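Local coordinates for protein intradiol ring-cleavage dioxygenase (Streptomyces sp. SirexAA-E, PDB 4ILV) that probably catalyses intradiol cleavage of catechol-type aromatic rings at a non-haem iron(III) centre, as a secreted dioxygenase fused to a carbohydrate-binding module, at residues Phe86-Thr91 / Ile119-Tyr124; Pro125-His130 / Thr156-Phe161. One frame throughout, in Å; residues are numbered along the deposited sequence.

Contact 1 of 2, residues Phe86-Thr91 / Ile119-Tyr124; sequences FWQADT and IVPGLY. With FE (Fe (III) ion), chain C.
The Gln88 carboxamide has both its NE2 acceptors, O of Ile119 and O of Ala89, in its own plane, while the Tyr124 ring has iron at its edge, in plane, and CB of Ala89 obliquely beside it. NE2 of Gln88 gives one hydrogen almost straight (175°) to O of Ile119 at 3.1 Å and the other to O of its own neighbour Ala89 at 3.0 Å. With OE1 taken by Thr118, the rotation of the group is fixed. The ring of Pro121 packs crosswise against this side chain, its CB 3.7 Å from NE2 of Gln88. The iron, bound by OH of Tyr124, is the non-haem centre of an intradiol dioxygenase, completed on the protein side by Tyr95, His130 and His132; here the chain following strand 83-87 meets the loop that carries the tyrosine. N of Gly122 donates to O of Asp90 at 2.8 Å, and the adjoining CA of Gly122 makes a CH...O contact of 3.3 Å with O of Thr91. With CG1 between its backbone N and carbonyl carbon (chi1 45°), Ile119 brings CD1 within 3.6 Å of N of Thr91. One water joins OG1 of Thr91 to O of Val120.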
loop_
_atom_site.group_PDB
_atom_site.type_symbol
_atom_site.label_atom_id
_atom_site.label_comp_id
_atom_site.label_asym_id
_atom_site.label_seq_id
_atom_site.Cartn_x
_atom_site.Cartn_y
_atom_site.Cartn_z
ATOM N N PHE A 86 -3.937 -3.509 3.373
ATOM C CA PHE A 86 -4.036 -2.484 2.336
ATOM C C PHE A 86 -5.489 -2.078 2.080
ATOM O O PHE A 86 -6.393 -2.910 2.143
ATOM C CB PHE A 86 -3.455 -3.010 1.021
ATOM C CG PHE A 86 -1.951 -3.199 1.022
ATOM C CD1 PHE A 86 -1.115 -2.134 0.738
ATOM C CD2 PHE A 86 -1.388 -4.443 1.245
ATOM C CE1 PHE A 86 0.255 -2.301 0.691
ATOM C CE2 PHE A 86 -0.012 -4.626 1.202
ATOM C CZ PHE A 86 0.810 -3.557 0.929
ATOM N N TRP A 87 -5.719 -0.800 1.807
ATOM C CA TRP A 87 -6.997 -0.383 1.235
ATOM C C TRP A 87 -6.785 0.818 0.302
ATOM O O TRP A 87 -5.767 1.510 0.404
ATOM C CB TRP A 87 -8.062 -0.128 2.319
ATOM C CG TRP A 87 -7.858 1.103 3.146
ATOM C CD1 TRP A 87 -8.549 2.283 3.043
ATOM C CD2 TRP A 87 -6.924 1.277 4.219
ATOM N NE1 TRP A 87 -8.090 3.181 3.972
ATOM C CE2 TRP A 87 -7.097 2.590 4.710
ATOM C CE3 TRP A 87 -5.944 0.462 4.795
ATOM C CZ2 TRP A 87 -6.327 3.107 5.754
ATOM C CZ3 TRP A 87 -5.177 0.977 5.836
ATOM C CH2 TRP A 87 -5.376 2.287 6.304
ATOM N N GLN A 88 -7.727 1.049 -0.613
ATOM C CA GLN A 88 -7.529 2.043 -1.670
ATOM C C GLN A 88 -8.812 2.299 -2.428
ATOM O O GLN A 88 -9.758 1.518 -2.335
ATOM C CB GLN A 88 -6.509 1.541 -2.692
ATOM C CG GLN A 88 -7.037 0.344 -3.511
ATOM C CD GLN A 88 -6.153 -0.023 -4.679
ATOM O OE1 GLN A 88 -5.165 -0.744 -4.527
ATOM N NE2 GLN A 88 -6.503 0.468 -5.863
ATOM N N ALA A 89 -8.822 3.369 -3.215
ATOM C CA ALA A 89 -9.965 3.645 -4.085
ATOM C C ALA A 89 -9.906 2.772 -5.326
ATOM O O ALA A 89 -8.831 2.286 -5.699
ATOM C CB ALA A 89 -9.984 5.117 -4.480
ATOM N N ASP A 90 -11.058 2.582 -5.974
ATOM C CA ASP A 90 -11.109 1.862 -7.238
ATOM C C ASP A 90 -10.630 2.771 -8.366
ATOM O O ASP A 90 -10.156 3.876 -8.101
ATOM C CB ASP A 90 -12.510 1.263 -7.502
ATOM C CG ASP A 90 -13.605 2.314 -7.687
ATOM O OD1 ASP A 90 -13.311 3.514 -7.918
ATOM O OD2 ASP A 90 -14.791 1.907 -7.612
ATOM N N THR A 91 -10.718 2.311 -9.611
ATOM C CA THR A 91 -10.193 3.094 -10.735
ATOM C C THR A 91 -10.892 4.447 -10.890
ATOM O O THR A 91 -10.354 5.373 -11.491
ATOM C CB THR A 91 -10.260 2.323 -12.062
ATOM O OG1 THR A 91 -9.469 3.003 -13.035
ATOM C CG2 THR A 91 -11.723 2.208 -12.581
ATOM N N ILE A 119 -5.337 -2.545 -8.974
ATOM C CA ILE A 119 -5.289 -1.641 -10.132
ATOM C C ILE A 119 -4.850 -0.273 -9.638
ATOM O O ILE A 119 -4.878 -0.015 -8.440
ATOM C CB ILE A 119 -6.645 -1.557 -10.946
ATOM C CG1 ILE A 119 -7.855 -1.432 -10.026
ATOM C CG2 ILE A 119 -6.837 -2.820 -11.785
ATOM C CD1 ILE A 119 -8.062 -0.055 -9.409
ATOM N N VAL A 120 -4.443 0.596 -10.548
ATOM C CA VAL A 120 -3.991 1.919 -10.143
ATOM C C VAL A 120 -5.197 2.644 -9.563
ATOM O O VAL A 120 -6.217 2.759 -10.236
ATOM C CB VAL A 120 -3.426 2.682 -11.352
ATOM C CG1 VAL A 120 -3.035 4.097 -10.972
ATOM C CG2 VAL A 120 -2.210 1.927 -11.939
ATOM N N PRO A 121 -5.110 3.099 -8.298
ATOM C CA PRO A 121 -6.284 3.787 -7.741
ATOM C C PRO A 121 -6.583 5.093 -8.474
ATOM O O PRO A 121 -5.670 5.786 -8.929
ATOM C CB PRO A 121 -5.891 4.068 -6.293
ATOM C CG PRO A 121 -4.348 4.064 -6.299
ATOM C CD PRO A 121 -3.979 3.045 -7.355
ATOM N N GLY A 122 -7.865 5.414 -8.589
ATOM C CA GLY A 122 -8.281 6.643 -9.230
ATOM C C GLY A 122 -8.169 7.847 -8.305
ATOM O O GLY A 122 -8.116 7.710 -7.076
ATOM N N LEU A 123 -8.116 9.032 -8.905
ATOM C CA LEU A 123 -8.110 10.278 -8.147
ATOM C C LEU A 123 -9.502 10.644 -7.613
ATOM O O LEU A 123 -10.524 10.381 -8.268
ATOM C CB LEU A 123 -7.616 11.419 -9.023
ATOM C CG LEU A 123 -6.167 11.399 -9.484
ATOM C CD1 LEU A 123 -5.918 12.662 -10.297
ATOM C CD2 LEU A 123 -5.233 11.322 -8.295
ATOM N N TYR A 124 -9.516 11.296 -6.453
ATOM C CA TYR A 124 -10.739 11.815 -5.856
ATOM C C TYR A 124 -10.464 13.205 -5.259
ATOM O O TYR A 124 -9.311 13.637 -5.252
ATOM C CB TYR A 124 -11.322 10.806 -4.852
ATOM C CG TYR A 124 -10.481 10.475 -3.638
ATOM C CD1 TYR A 124 -10.528 11.271 -2.495
ATOM C CD2 TYR A 124 -9.692 9.337 -3.609
ATOM C CE1 TYR A 124 -9.791 10.957 -1.371
ATOM C CE2 TYR A 124 -8.935 9.012 -2.478
ATOM C CZ TYR A 124 -8.996 9.825 -1.363
ATOM O OH TYR A 124 -8.263 9.521 -0.238
HETATM FE FE FE C . -7.524 7.855 0.710
HETATM O O HOH W 1 -6.746 2.307 -12.899
#

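Contact 2 of 2, residues Pro125-His130 / Thr156-Phe161; sequences PGRTRH and TTDALF. With FE (Fe (III) ion), chain C; EDO (1,2-ethanediol), chain D.
A buried carboxylate, Asp158, ties the loop leading into strand 130-136 to the loop between strands 143-148 and 168-172 through a salt bridge and a bond from a backbone N-H. OD2 of Asp158 accepts three hydrogens: from NE and NH2 of Arg127, each 3.1 Å away, on the syn side, and from N of Thr128 at 2.9 Å on the anti side. The arginine thus grips one oxygen side-on, its guanidinium plane perpendicular to the carboxylate. CG of Asp158 stands anti to the backbone N (chi1 -173°), which carries the carboxylate across to the other loop and leaves OD1 to accept from N of Leu160 at 2.8 Å, closing an Asx turn within a type I beta turn. The guanidinium is flanked on both faces: CD2 of Leu160 lies over the centre of one, and ND1 of His130 against the opposite one toward its rim, with NH1 of Arg127 3.2 Å above the centre of the His130 ring. NH1 of Arg127 also donates to O1 of the ethanediol at 2.7 Å and to Gln146. ND1 of His130 donates to O of Thr128 at 2.9 Å, fixing the ring while NE2 binds iron. An arginine held over a histidine ligand and reaching an iron-bound diol oxygen is consistent with the catechol pocket of intradiol dioxygenases.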
loop_
_atom_site.group_PDB
_atom_site.type_symbol
_atom_site.label_atom_id
_atom_site.label_comp_id
_atom_site.label_asym_id
_atom_site.label_seq_id
_atom_site.Cartn_x
_atom_site.Cartn_y
_atom_site.Cartn_z
ATOM N N PRO A 125 -11.517 13.938 -4.812
ATOM C CA PRO A 125 -11.242 15.347 -4.490
ATOM C C PRO A 125 -10.181 15.623 -3.410
ATOM O O PRO A 125 -10.176 15.030 -2.328
ATOM C CB PRO A 125 -12.616 15.886 -4.065
ATOM C CG PRO A 125 -13.606 15.024 -4.851
ATOM C CD PRO A 125 -12.968 13.650 -4.812
ATOM N N GLY A 126 -9.273 16.537 -3.740
ATOM C CA GLY A 126 -8.308 17.049 -2.794
ATOM C C GLY A 126 -7.056 16.216 -2.575
ATOM O O GLY A 126 -6.145 16.664 -1.894
ATOM N N ARG A 127 -6.992 15.017 -3.141
ATOM C CA ARG A 127 -5.858 14.139 -2.844
ATOM C C ARG A 127 -5.123 13.695 -4.092
ATOM O O ARG A 127 -5.728 13.429 -5.136
ATOM C CB ARG A 127 -6.306 12.895 -2.058
ATOM C CG ARG A 127 -6.992 13.183 -0.732
ATOM C CD ARG A 127 -6.236 12.636 0.470
ATOM N NE ARG A 127 -4.789 12.688 0.296
ATOM C CZ ARG A 127 -3.968 11.709 0.660
ATOM N NH1 ARG A 127 -4.459 10.607 1.223
ATOM N NH2 ARG A 127 -2.657 11.830 0.460
ATOM N N THR A 128 -3.808 13.570 -3.963
ATOM C CA THR A 128 -3.019 12.919 -4.991
ATOM C C THR A 128 -3.284 11.412 -4.934
ATOM O O THR A 128 -3.987 10.930 -4.043
ATOM C CB THR A 128 -1.526 13.200 -4.822
ATOM O OG1 THR A 128 -0.829 12.787 -6.003
ATOM C CG2 THR A 128 -0.978 12.461 -3.612
ATOM N N ARG A 129 -2.736 10.673 -5.891
ATOM C CA ARG A 129 -2.970 9.239 -5.966
ATOM C C ARG A 129 -2.222 8.483 -4.843
ATOM O O ARG A 129 -1.044 8.755 -4.583
ATOM C CB ARG A 129 -2.518 8.743 -7.336
ATOM C CG ARG A 129 -3.208 7.483 -7.764
ATOM C CD ARG A 129 -2.742 7.039 -9.130
ATOM N NE ARG A 129 -2.766 8.124 -10.103
ATOM C CZ ARG A 129 -3.818 8.487 -10.827
ATOM N NH1 ARG A 129 -4.991 7.860 -10.703
ATOM N NH2 ARG A 129 -3.684 9.490 -11.684
ATOM N N HIS A 130 -2.885 7.523 -4.197
ATOM C CA HIS A 130 -2.265 6.807 -3.076
ATOM C C HIS A 130 -2.913 5.463 -2.777
ATOM O O HIS A 130 -4.068 5.235 -3.089
ATOM C CB HIS A 130 -2.332 7.658 -1.797
ATOM C CG HIS A 130 -3.735 7.985 -1.373
ATOM N ND1 HIS A 130 -4.496 8.944 -2.007
ATOM C CD2 HIS A 130 -4.526 7.454 -0.407
ATOM C CE1 HIS A 130 -5.693 8.998 -1.443
ATOM N NE2 HIS A 130 -5.738 8.106 -0.470
ATOM N N THR A 156 2.431 17.818 -6.163
ATOM C CA THR A 156 2.793 19.202 -5.897
ATOM C C THR A 156 1.659 19.975 -5.230
ATOM O O THR A 156 1.886 21.038 -4.662
ATOM C CB THR A 156 3.212 19.945 -7.181
ATOM O OG1 THR A 156 2.072 20.116 -8.027
ATOM C CG2 THR A 156 4.273 19.161 -7.931
ATOM N N THR A 157 0.438 19.457 -5.303
ATOM C CA THR A 157 -0.699 20.177 -4.727
ATOM C C THR A 157 -1.136 19.608 -3.379
ATOM O O THR A 157 -1.707 20.319 -2.554
ATOM C CB THR A 157 -1.913 20.213 -5.691
ATOM O OG1 THR A 157 -2.290 18.880 -6.045
ATOM C CG2 THR A 157 -1.569 20.978 -6.956
ATOM N N ASP A 158 -0.862 18.328 -3.154
ATOM C CA ASP A 158 -1.337 17.648 -1.954
ATOM C C ASP A 158 -0.311 17.782 -0.834
ATOM O O ASP A 158 0.755 17.168 -0.875
ATOM C CB ASP A 158 -1.610 16.175 -2.272
ATOM C CG ASP A 158 -2.274 15.422 -1.123
ATOM O OD1 ASP A 158 -2.196 15.864 0.042
ATOM O OD2 ASP A 158 -2.867 14.360 -1.390
ATOM N N ALA A 159 -0.654 18.582 0.172
ATOM C CA ALA A 159 0.219 18.837 1.315
ATOM C C ALA A 159 0.586 17.569 2.081
ATOM O O ALA A 159 1.592 17.534 2.786
ATOM C CB ALA A 159 -0.423 19.850 2.250
ATOM N N LEU A 160 -0.227 16.526 1.945
ATOM C CA LEU A 160 0.034 15.276 2.651
ATOM C C LEU A 160 1.143 14.463 1.993
ATOM O O LEU A 160 1.686 13.545 2.597
ATOM C CB LEU A 160 -1.233 14.427 2.711
ATOM C CG LEU A 160 -2.071 14.448 3.987
ATOM C CD1 LEU A 160 -2.750 15.795 4.165
ATOM C CD2 LEU A 160 -3.098 13.325 3.947
ATOM N N PHE A 161 1.468 14.803 0.750
ATOM C CA PHE A 161 2.445 14.046 -0.020
ATOM C C PHE A 161 3.805 14.061 0.654
ATOM O O PHE A 161 4.214 15.078 1.199
ATOM C CB PHE A 161 2.571 14.600 -1.442
ATOM C CG PHE A 161 3.711 14.011 -2.204
ATOM C CD1 PHE A 161 3.602 12.749 -2.760
ATOM C CD2 PHE A 161 4.912 14.701 -2.330
ATOM C CE1 PHE A 161 4.662 12.187 -3.451
ATOM C CE2 PHE A 161 5.983 14.143 -3.018
ATOM C CZ PHE A 161 5.858 12.878 -3.578
HETATM FE FE FE C . -7.524 7.855 0.710
HETATM C C1 EDO D . -7.928 10.295 2.859
HETATM O O1 EDO D . -6.874 9.681 2.094
HETATM C C2 EDO D . -9.277 9.618 2.570
HETATM O O2 EDO D . -9.119 8.190 2.432
#

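How the contacts relate
Contacts 1 and 2 follow one another along the chain, Tyr124 closing the first and Pro125 opening the second, with centres 13 Å apart. Each supplies one ligand to the same iron: OH of Tyr124 binds at 2.0 Å and NE2 of His130 at 2.2 Å. The 1,2-ethanediol, probably from the crystallisation liquor, chelates the metal through O1 and O2, both 2.4 Å from it, perhaps where a catechol would bind. Away from the metal, NH1 of Arg129 probably donates to O of Pro121 at 2.8 Å, and CG of Pro121 packs 3.4 Å from O of His130, joining the 119-124 and 125-130 parts of one loop.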